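Local structure of 3'-5'-exonuclease (3E2V) at residues A[56-61]-A[198-203]; A[164-169]-A[175-180]. The protein probably acts as a magnesium-dependent nuclease of the TatD family, incising double-stranded DNA and degrading it from the 3' to the 5' end. All blocks are in the same frame, centred on the assembly; numbering follows the deposited sequence.

Both contacts reach one parallel sheet. Contact 1 lies deep in the barrel, its centre about 4 Å from that of the chain, and spans the interior between two strands that are not neighbours; everything that touches is carbon. Contact 2, its centre about 17 Å from that of the chain and partly buried, joins the end of strand 156-165 to the helix that follows it, and there a side-chain amide grips backbone polar atoms. Strands 156-165 and 199-204 lie side by side, so the contacts meet directly: His-202 NE2 lies 2.9 Å from Asp-165 OD2, a probable hydrogen bond. Along the chain, contact 2 is nested within the loop that contact 1 closes.

Contact 1: A[56-61]-A[198-203]; sequences LVTGSS and PLFLHM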
ATOM      1  N   LEU A  56      -5.509   2.991  -5.298  1.00 12.44           N
ATOM      2  CA  LEU A  56      -4.876   1.700  -5.447  1.00 12.73           C
ATOM      3  C   LEU A  56      -5.318   0.818  -4.283  1.00 12.49           C
ATOM      4  O   LEU A  56      -5.060   1.150  -3.111  1.00 13.12           O
ATOM      5  CB  LEU A  56      -3.349   1.877  -5.452  1.00 12.88           C
ATOM      6  CG  LEU A  56      -2.510   0.617  -5.686  1.00 11.14           C
ATOM      7  CD1 LEU A  56      -2.683   0.116  -7.127  1.00 13.39           C
ATOM      8  CD2 LEU A  56      -1.038   0.947  -5.435  1.00 13.51           C
ATOM      9  N   VAL A  57      -5.992  -0.288  -4.607  1.00 12.62           N
ATOM     10  CA  VAL A  57      -6.497  -1.231  -3.607  1.00 13.04           C
ATOM     11  C   VAL A  57      -5.404  -2.243  -3.292  1.00 13.09           C
ATOM     12  O   VAL A  57      -4.868  -2.865  -4.186  1.00 13.08           O
ATOM     13  CB  VAL A  57      -7.778  -1.937  -4.127  1.00 13.61           C
ATOM     14  CG1 VAL A  57      -8.296  -2.997  -3.153  1.00 13.65           C
ATOM     15  CG2 VAL A  57      -8.865  -0.903  -4.392  1.00 13.85           C
ATOM     16  N   THR A  58      -5.053  -2.355  -2.013  1.00 13.95           N
ATOM     17  CA  THR A  58      -3.955  -3.226  -1.607  0.50 15.36           C
ATOM     18  C   THR A  58      -4.348  -4.690  -1.524  1.00 15.55           C
ATOM     19  O   THR A  58      -5.432  -5.044  -1.030  1.00 16.82           O
ATOM     20  CB  THR A  58      -3.447  -2.874  -0.223  0.50 15.32           C
ATOM     21  OG1 THR A  58      -4.564  -2.819   0.663  0.50 17.54           O
ATOM     22  CG2 THR A  58      -2.746  -1.549  -0.227  0.50 15.75           C
ATOM     23  N   GLY A  59      -3.452  -5.547  -2.018  1.00 16.08           N
ATOM     24  CA  GLY A  59      -3.547  -7.006  -1.847  1.00 16.86           C
ATOM     25  C   GLY A  59      -2.388  -7.447  -0.960  1.00 17.38           C
ATOM     26  O   GLY A  59      -1.257  -6.960  -1.144  1.00 17.59           O
ATOM     27  N   SER A  60      -2.641  -8.337   0.001  1.00 17.05           N
ATOM     28  CA  SER A  60      -1.606  -8.730   0.985  1.00 17.19           C
ATOM     29  C   SER A  60      -1.309 -10.232   1.075  1.00 15.93           C
ATOM     30  O   SER A  60      -0.463 -10.665   1.863  1.00 16.30           O
ATOM     31  CB  SER A  60      -1.959  -8.189   2.372  1.00 17.79           C
ATOM     32  OG  SER A  60      -3.157  -8.799   2.849  1.00 22.05           O
ATOM     33  N   SER A  61      -2.040 -11.027   0.301  1.00 15.25           N
ATOM     34  CA  SER A  61      -1.791 -12.467   0.190  1.00 15.93           C
ATOM     35  C   SER A  61      -2.342 -12.929  -1.149  1.00 16.41           C
ATOM     36  O   SER A  61      -2.950 -12.135  -1.890  1.00 15.68           O
ATOM     37  CB  SER A  61      -2.443 -13.226   1.343  1.00 16.33           C
ATOM     38  OG  SER A  61      -3.856 -13.166   1.222  1.00 17.42           O
ATOM     39  N   PRO A 198       5.537  -1.100 -11.199  1.00 13.91           N
ATOM     40  CA  PRO A 198       6.088  -0.508  -9.978  1.00 13.37           C
ATOM     41  C   PRO A 198       5.874  -1.452  -8.800  1.00 13.32           C
ATOM     42  O   PRO A 198       4.890  -2.217  -8.786  1.00 13.14           O
ATOM     43  CB  PRO A 198       5.261   0.776  -9.808  1.00 13.42           C
ATOM     44  CG  PRO A 198       3.938   0.477 -10.489  1.00 12.95           C
ATOM     45  CD  PRO A 198       4.334  -0.383 -11.681  1.00 13.76           C
ATOM     46  N   LEU A 199       6.781  -1.389  -7.819  1.00 12.46           N
ATOM     47  CA  LEU A 199       6.671  -2.200  -6.618  1.00 12.59           C
ATOM     48  C   LEU A 199       6.054  -1.402  -5.486  1.00 12.24           C
ATOM     49  O   LEU A 199       6.418  -0.238  -5.251  1.00 13.02           O
ATOM     50  CB  LEU A 199       8.040  -2.753  -6.195  1.00 12.44           C
ATOM     51  CG  LEU A 199       8.766  -3.629  -7.229  1.00 13.73           C
ATOM     52  CD1 LEU A 199      10.083  -4.130  -6.642  1.00 15.94           C
ATOM     53  CD2 LEU A 199       7.925  -4.813  -7.613  1.00 17.28           C
ATOM     54  N   PHE A 200       5.134  -2.047  -4.783  1.00 11.72           N
ATOM     55  CA  PHE A 200       4.453  -1.476  -3.640  1.00 12.28           C
ATOM     56  C   PHE A 200       4.990  -2.199  -2.416  1.00 12.23           C
ATOM     57  O   PHE A 200       4.649  -3.361  -2.160  1.00 12.57           O
ATOM     58  CB  PHE A 200       2.934  -1.641  -3.833  1.00 12.90           C
ATOM     59  CG  PHE A 200       2.103  -0.897  -2.832  1.00 12.12           C
ATOM     60  CD1 PHE A 200       1.872   0.463  -2.967  1.00 14.30           C
ATOM     61  CD2 PHE A 200       1.561  -1.547  -1.756  1.00 15.67           C
ATOM     62  CE1 PHE A 200       1.094   1.143  -2.043  1.00 15.30           C
ATOM     63  CE2 PHE A 200       0.786  -0.859  -0.811  1.00 14.93           C
ATOM     64  CZ  PHE A 200       0.544   0.481  -0.968  1.00 14.93           C
ATOM     65  N   LEU A 201       5.878  -1.517  -1.699  1.00 12.08           N
ATOM     66  CA  LEU A 201       6.752  -2.151  -0.712  1.00 11.68           C
ATOM     67  C   LEU A 201       6.348  -1.787   0.704  1.00 13.45           C
ATOM     68  O   LEU A 201       5.980  -0.648   0.992  1.00 13.34           O
ATOM     69  CB  LEU A 201       8.187  -1.724  -0.993  1.00 11.98           C
ATOM     70  CG  LEU A 201       8.776  -2.103  -2.350  1.00 12.04           C
ATOM     71  CD1 LEU A 201       9.998  -1.246  -2.689  1.00 14.47           C
ATOM     72  CD2 LEU A 201       9.059  -3.604  -2.461  1.00 14.21           C
ATOM     73  N   HIS A 202       6.421  -2.793   1.571  1.00 14.55           N
ATOM     74  CA  HIS A 202       6.138  -2.662   3.005  1.00 16.42           C
ATOM     75  C   HIS A 202       7.460  -2.741   3.770  1.00 16.43           C
ATOM     76  O   HIS A 202       8.269  -3.650   3.568  1.00 16.06           O
ATOM     77  CB  HIS A 202       5.163  -3.767   3.445  1.00 18.13           C
ATOM     78  CG  HIS A 202       4.762  -3.688   4.885  1.00 20.84           C
ATOM     79  ND1 HIS A 202       3.642  -3.009   5.308  1.00 23.35           N
ATOM     80  CD2 HIS A 202       5.326  -4.216   5.996  1.00 21.91           C
ATOM     81  CE1 HIS A 202       3.544  -3.100   6.624  1.00 23.05           C
ATOM     82  NE2 HIS A 202       4.553  -3.830   7.065  1.00 21.16           N
ATOM     83  N   MET A 203       7.690  -1.776   4.649  1.00 17.11           N
ATOM     84  CA  MET A 203       8.844  -1.811   5.520  1.00 17.48           C
ATOM     85  C   MET A 203       8.416  -1.272   6.880  1.00 18.32           C
ATOM     86  O   MET A 203       7.958  -0.113   7.010  1.00 18.40           O
ATOM     87  CB  MET A 203      10.000  -0.965   4.958  1.00 17.93           C
ATOM     88  CG  MET A 203      11.346  -1.098   5.693  1.00 18.53           C
ATOM     89  SD  MET A 203      11.455  -0.201   7.276  1.00 12.99           S
ATOM     90  CE  MET A 203      11.659   1.487   6.676  1.00 19.62           C
TER
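The ring of Phe-200 meets two methyl groups of 56-61, both from the same side of its plane. Leu-56 CD2 comes obliquely to Phe-200 CD1 at 3.8 Å, and Thr-58 CG2 approaches Phe-200 CE2 at 3.6 Å. No hydrogen bond crosses the gap; the nearest CA atoms, those of Thr-58 and Phe-200, are 8.8 Å apart, so side chains alone fill the distance. Both Leu-56 and Phe-200 carry CG anti to the backbone N (chi1 -176° and -171°), and the two side chains run antiparallel, overlapping at their ends. In the conformer described, Thr-58 turns its methyl to the ring while OG1 hydrogen-bonds Asn-20 OD1. Further out, Phe-200 stacks on the ring of His-253, a magnesium ligand, and touches Glu-161, which binds magnesium in another structure of this protein but not in this chain. With an alanine for the phenylalanine, the methyls of Leu-56 and Thr-58 would probably lose the ring they pack on, and His-253 its stacking partner. Strands 52-57 and 199-204 are second and fifth in the sheet order, so side chains meeting across the interior are what a TIM-type barrel predicts, here in an apolar patch beside the metal ligands of a metallo-dependent hydrolase.

Contact 2: A[164-169]-A[175-180]; sequences LDYDRF and EMQKVF
A strand, a tight turn and the following helix make up a beta-alpha unit of the TIM-type barrel, and Gln-177, early in the helix, ties it back to the end of the strand. The glutamine is extended beyond CG (chi2 -170°), which carries its amide out to the backbone of Asp-165, where it uses both ends. Gln-177 OE1 accepts from Asp-165 N at 2.8 Å in a nearly straight bond (172°), while NE2 donates to Asp-165 O at 3.0 Å. That oxygen lies almost in the amide plane, yet the donor stands above the carbonyl plane; Arg-168 N, closing the type I turn 165-168, reaches the same oxygen from the opposite face. Paired bonds of this kind fix the rotation of the amide, and NE2 has a further partner in Ser-172 OG. Around the amide, the Tyr-166 ring brings its edge to Gln-177 OE1, with Tyr-166 CD1 at 3.7 Å, whereas Phe-169 CD1 lies obliquely by NE2. Leu-164 CD2 packs against Gln-177 CB at 3.9 Å. Lys-178 passes its CD 3.7 Å from Tyr-166 OH, the hydroxyl being hydrogen-bonded to Asp-209 OD2. Asp-165 OD1 accepts from Asp-167 N in an Asx turn, and OD2 forms a salt bridge with Arg-204. Strand 199-204 borders this strand in the sheet, Leu-164 also packs on helix 207-219, and Met-176 and Phe-180 of helix 174-187 face helix 118-129.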
ATOM      1  N   LEU A 164       9.179  -6.354   4.427  1.00 12.54           N
ATOM      2  CA  LEU A 164       9.591  -6.868   5.733  1.00 12.66           C
ATOM      3  C   LEU A 164       8.851  -6.134   6.837  1.00 13.10           C
ATOM      4  O   LEU A 164       8.654  -4.914   6.740  1.00 14.53           O
ATOM      5  CB  LEU A 164      11.103  -6.695   5.916  1.00 12.83           C
ATOM      6  CG  LEU A 164      12.032  -7.362   4.904  1.00 13.39           C
ATOM      7  CD1 LEU A 164      13.497  -7.063   5.227  1.00 14.76           C
ATOM      8  CD2 LEU A 164      11.824  -8.866   4.913  1.00 13.67           C
ATOM      9  N   ASP A 165       8.457  -6.856   7.886  1.00 13.52           N
ATOM     10  CA  ASP A 165       7.784  -6.238   9.027  1.00 13.66           C
ATOM     11  C   ASP A 165       8.250  -6.893  10.304  1.00 13.43           C
ATOM     12  O   ASP A 165       7.750  -7.936  10.696  1.00 14.28           O
ATOM     13  CB  ASP A 165       6.267  -6.377   8.886  1.00 14.54           C
ATOM     14  CG  ASP A 165       5.500  -5.530   9.904  1.00 16.09           C
ATOM     15  OD1 ASP A 165       6.029  -5.243  10.993  1.00 17.47           O
ATOM     16  OD2 ASP A 165       4.355  -5.134   9.599  1.00 20.25           O
ATOM     17  N   TYR A 166       9.211  -6.253  10.944  1.00 13.47           N
ATOM     18  CA  TYR A 166       9.840  -6.805  12.143  1.00 14.20           C
ATOM     19  C   TYR A 166       9.045  -6.490  13.411  1.00 14.97           C
ATOM     20  O   TYR A 166       9.448  -6.908  14.492  1.00 15.35           O
ATOM     21  CB  TYR A 166      11.297  -6.352  12.224  1.00 14.63           C
ATOM     22  CG  TYR A 166      12.212  -6.999  11.168  1.00 13.90           C
ATOM     23  CD1 TYR A 166      11.702  -7.862  10.192  1.00 13.69           C
ATOM     24  CD2 TYR A 166      13.585  -6.751  11.156  1.00 13.78           C
ATOM     25  CE1 TYR A 166      12.539  -8.447   9.229  1.00 13.78           C
ATOM     26  CE2 TYR A 166      14.437  -7.341  10.191  1.00 15.14           C
ATOM     27  CZ  TYR A 166      13.902  -8.187   9.243  1.00 13.90           C
ATOM     28  OH  TYR A 166      14.721  -8.764   8.306  1.00 15.70           O
ATOM     29  N   ASP A 167       7.927  -5.771  13.271  1.00 15.65           N
ATOM     30  CA  ASP A 167       6.966  -5.622  14.378  1.00 16.39           C
ATOM     31  C   ASP A 167       5.990  -6.790  14.413  1.00 17.78           C
ATOM     32  O   ASP A 167       5.098  -6.826  15.269  1.00 19.22           O
ATOM     33  CB  ASP A 167       6.144  -4.342  14.228  1.00 17.13           C
ATOM     34  CG  ASP A 167       6.924  -3.079  14.556  1.00 17.99           C
ATOM     35  OD1 ASP A 167       8.158  -3.123  14.701  1.00 17.76           O
ATOM     36  OD2 ASP A 167       6.272  -2.015  14.678  1.00 22.37           O
ATOM     37  N   ARG A 168       6.122  -7.733  13.476  1.00 17.00           N
ATOM     38  CA  ARG A 168       5.127  -8.813  13.322  1.00 18.12           C
ATOM     39  C   ARG A 168       5.749 -10.203  13.261  1.00 16.87           C
ATOM     40  O   ARG A 168       5.268 -11.076  12.542  1.00 16.82           O
ATOM     41  CB  ARG A 168       4.277  -8.556  12.076  1.00 19.35           C
ATOM     42  CG  ARG A 168       3.435  -7.281  12.126  1.00 24.25           C
ATOM     43  CD  ARG A 168       2.202  -7.417  13.009  1.00 31.45           C
ATOM     44  NE  ARG A 168       1.340  -6.229  12.988  1.00 35.64           N
ATOM     45  CZ  ARG A 168       1.577  -5.099  13.655  1.00 37.29           C
ATOM     46  NH1 ARG A 168       2.671  -4.962  14.394  1.00 37.78           N
ATOM     47  NH2 ARG A 168       0.717  -4.087  13.569  1.00 39.37           N
ATOM     48  N   PHE A 169       6.792 -10.439  14.053  1.00 16.52           N
ATOM     49  CA  PHE A 169       7.386 -11.775  14.084  1.00 16.80           C
ATOM     50  C   PHE A 169       6.438 -12.810  14.668  1.00 17.09           C
ATOM     51  O   PHE A 169       6.678 -14.005  14.514  1.00 18.74           O
ATOM     52  CB  PHE A 169       8.708 -11.787  14.865  1.00 16.34           C
ATOM     53  CG  PHE A 169       9.847 -11.100  14.162  1.00 16.04           C
ATOM     54  CD1 PHE A 169      10.031 -11.221  12.791  1.00 15.48           C
ATOM     55  CD2 PHE A 169      10.770 -10.370  14.900  1.00 16.48           C
ATOM     56  CE1 PHE A 169      11.085 -10.581  12.169  1.00 15.00           C
ATOM     57  CE2 PHE A 169      11.846  -9.746  14.283  1.00 16.76           C
ATOM     58  CZ  PHE A 169      12.014  -9.865  12.923  1.00 16.42           C
ATOM     59  N   GLU A 175      13.345 -15.169   8.933  1.00 15.97           N
ATOM     60  CA  GLU A 175      13.903 -15.926   7.813  1.00 16.58           C
ATOM     61  C   GLU A 175      12.841 -16.140   6.720  1.00 16.21           C
ATOM     62  O   GLU A 175      13.118 -16.015   5.507  1.00 16.61           O
ATOM     63  CB  GLU A 175      14.441 -17.277   8.305  1.00 16.76           C
ATOM     64  CG  GLU A 175      15.647 -17.214   9.271  1.00 20.25           C
ATOM     65  CD  GLU A 175      15.337 -16.623  10.658  1.00 23.25           C
ATOM     66  OE1 GLU A 175      14.220 -16.807  11.205  1.00 23.06           O
ATOM     67  OE2 GLU A 175      16.235 -15.958  11.222  1.00 28.16           O
ATOM     68  N   MET A 176      11.612 -16.449   7.132  1.00 15.56           N
ATOM     69  CA  MET A 176      10.535 -16.634   6.152  1.00 15.11           C
ATOM     70  C   MET A 176      10.219 -15.318   5.439  1.00 14.77           C
ATOM     71  O   MET A 176       9.967 -15.303   4.225  1.00 14.91           O
ATOM     72  CB  MET A 176       9.287 -17.188   6.818  1.00 15.09           C
ATOM     73  CG  MET A 176       9.348 -18.700   7.127  1.00 16.43           C
ATOM     74  SD  MET A 176       9.190 -19.812   5.678  1.00 12.51           S
ATOM     75  CE  MET A 176       7.541 -19.388   5.109  1.00 19.65           C
ATOM     76  N   GLN A 177      10.250 -14.212   6.181  1.00 13.93           N
ATOM     77  CA  GLN A 177      10.017 -12.906   5.560  1.00 13.73           C
ATOM     78  C   GLN A 177      11.083 -12.600   4.520  1.00 13.79           C
ATOM     79  O   GLN A 177      10.780 -12.183   3.396  1.00 13.19           O
ATOM     80  CB  GLN A 177       9.981 -11.796   6.607  1.00 13.21           C
ATOM     81  CG  GLN A 177       8.770 -11.851   7.537  1.00 13.33           C
ATOM     82  CD  GLN A 177       8.648 -10.602   8.393  1.00 14.03           C
ATOM     83  OE1 GLN A 177       9.147  -9.525   8.021  1.00 14.47           O
ATOM     84  NE2 GLN A 177       7.966 -10.729   9.527  1.00 14.23           N
ATOM     85  N   LYS A 178      12.345 -12.769   4.894  1.00 14.65           N
ATOM     86  CA  LYS A 178      13.437 -12.398   3.989  1.00 14.41           C
ATOM     87  C   LYS A 178      13.412 -13.267   2.738  1.00 14.29           C
ATOM     88  O   LYS A 178      13.555 -12.765   1.614  1.00 15.40           O
ATOM     89  CB  LYS A 178      14.788 -12.517   4.705  1.00 14.80           C
ATOM     90  CG  LYS A 178      15.017 -11.400   5.717  1.00 16.81           C
ATOM     91  CD  LYS A 178      16.205 -11.721   6.637  1.00 21.14           C
ATOM     92  CE  LYS A 178      17.536 -11.524   5.964  1.00 26.21           C
ATOM     93  NZ  LYS A 178      18.609 -12.075   6.874  1.00 28.02           N
ATOM     94  N   VAL A 179      13.246 -14.577   2.917  1.00 14.46           N
ATOM     95  CA  VAL A 179      13.275 -15.472   1.755  1.00 15.14           C
ATOM     96  C   VAL A 179      12.149 -15.165   0.757  1.00 14.27           C
ATOM     97  O   VAL A 179      12.391 -15.080  -0.452  1.00 14.57           O
ATOM     98  CB  VAL A 179      13.233 -16.958   2.157  1.00 15.83           C
ATOM     99  CG1 VAL A 179      13.158 -17.833   0.920  1.00 19.26           C
ATOM    100  CG2 VAL A 179      14.479 -17.314   2.948  1.00 19.44           C
ATOM    101  N   PHE A 180      10.927 -15.000   1.258  1.00 13.33           N
ATOM    102  CA  PHE A 180       9.789 -14.813   0.356  1.00 13.42           C
ATOM    103  C   PHE A 180       9.603 -13.386  -0.149  1.00 13.34           C
ATOM    104  O   PHE A 180       8.992 -13.189  -1.185  1.00 13.24           O
ATOM    105  CB  PHE A 180       8.537 -15.491   0.919  1.00 13.81           C
ATOM    106  CG  PHE A 180       8.645 -16.977   0.868  1.00 14.16           C
ATOM    107  CD1 PHE A 180       8.553 -17.631  -0.359  1.00 13.62           C
ATOM    108  CD2 PHE A 180       8.966 -17.710   2.006  1.00 14.32           C
ATOM    109  CE1 PHE A 180       8.718 -19.027  -0.441  1.00 13.59           C
ATOM    110  CE2 PHE A 180       9.149 -19.101   1.935  1.00 15.31           C
ATOM    111  CZ  PHE A 180       9.036 -19.751   0.722  1.00 15.77           C
TER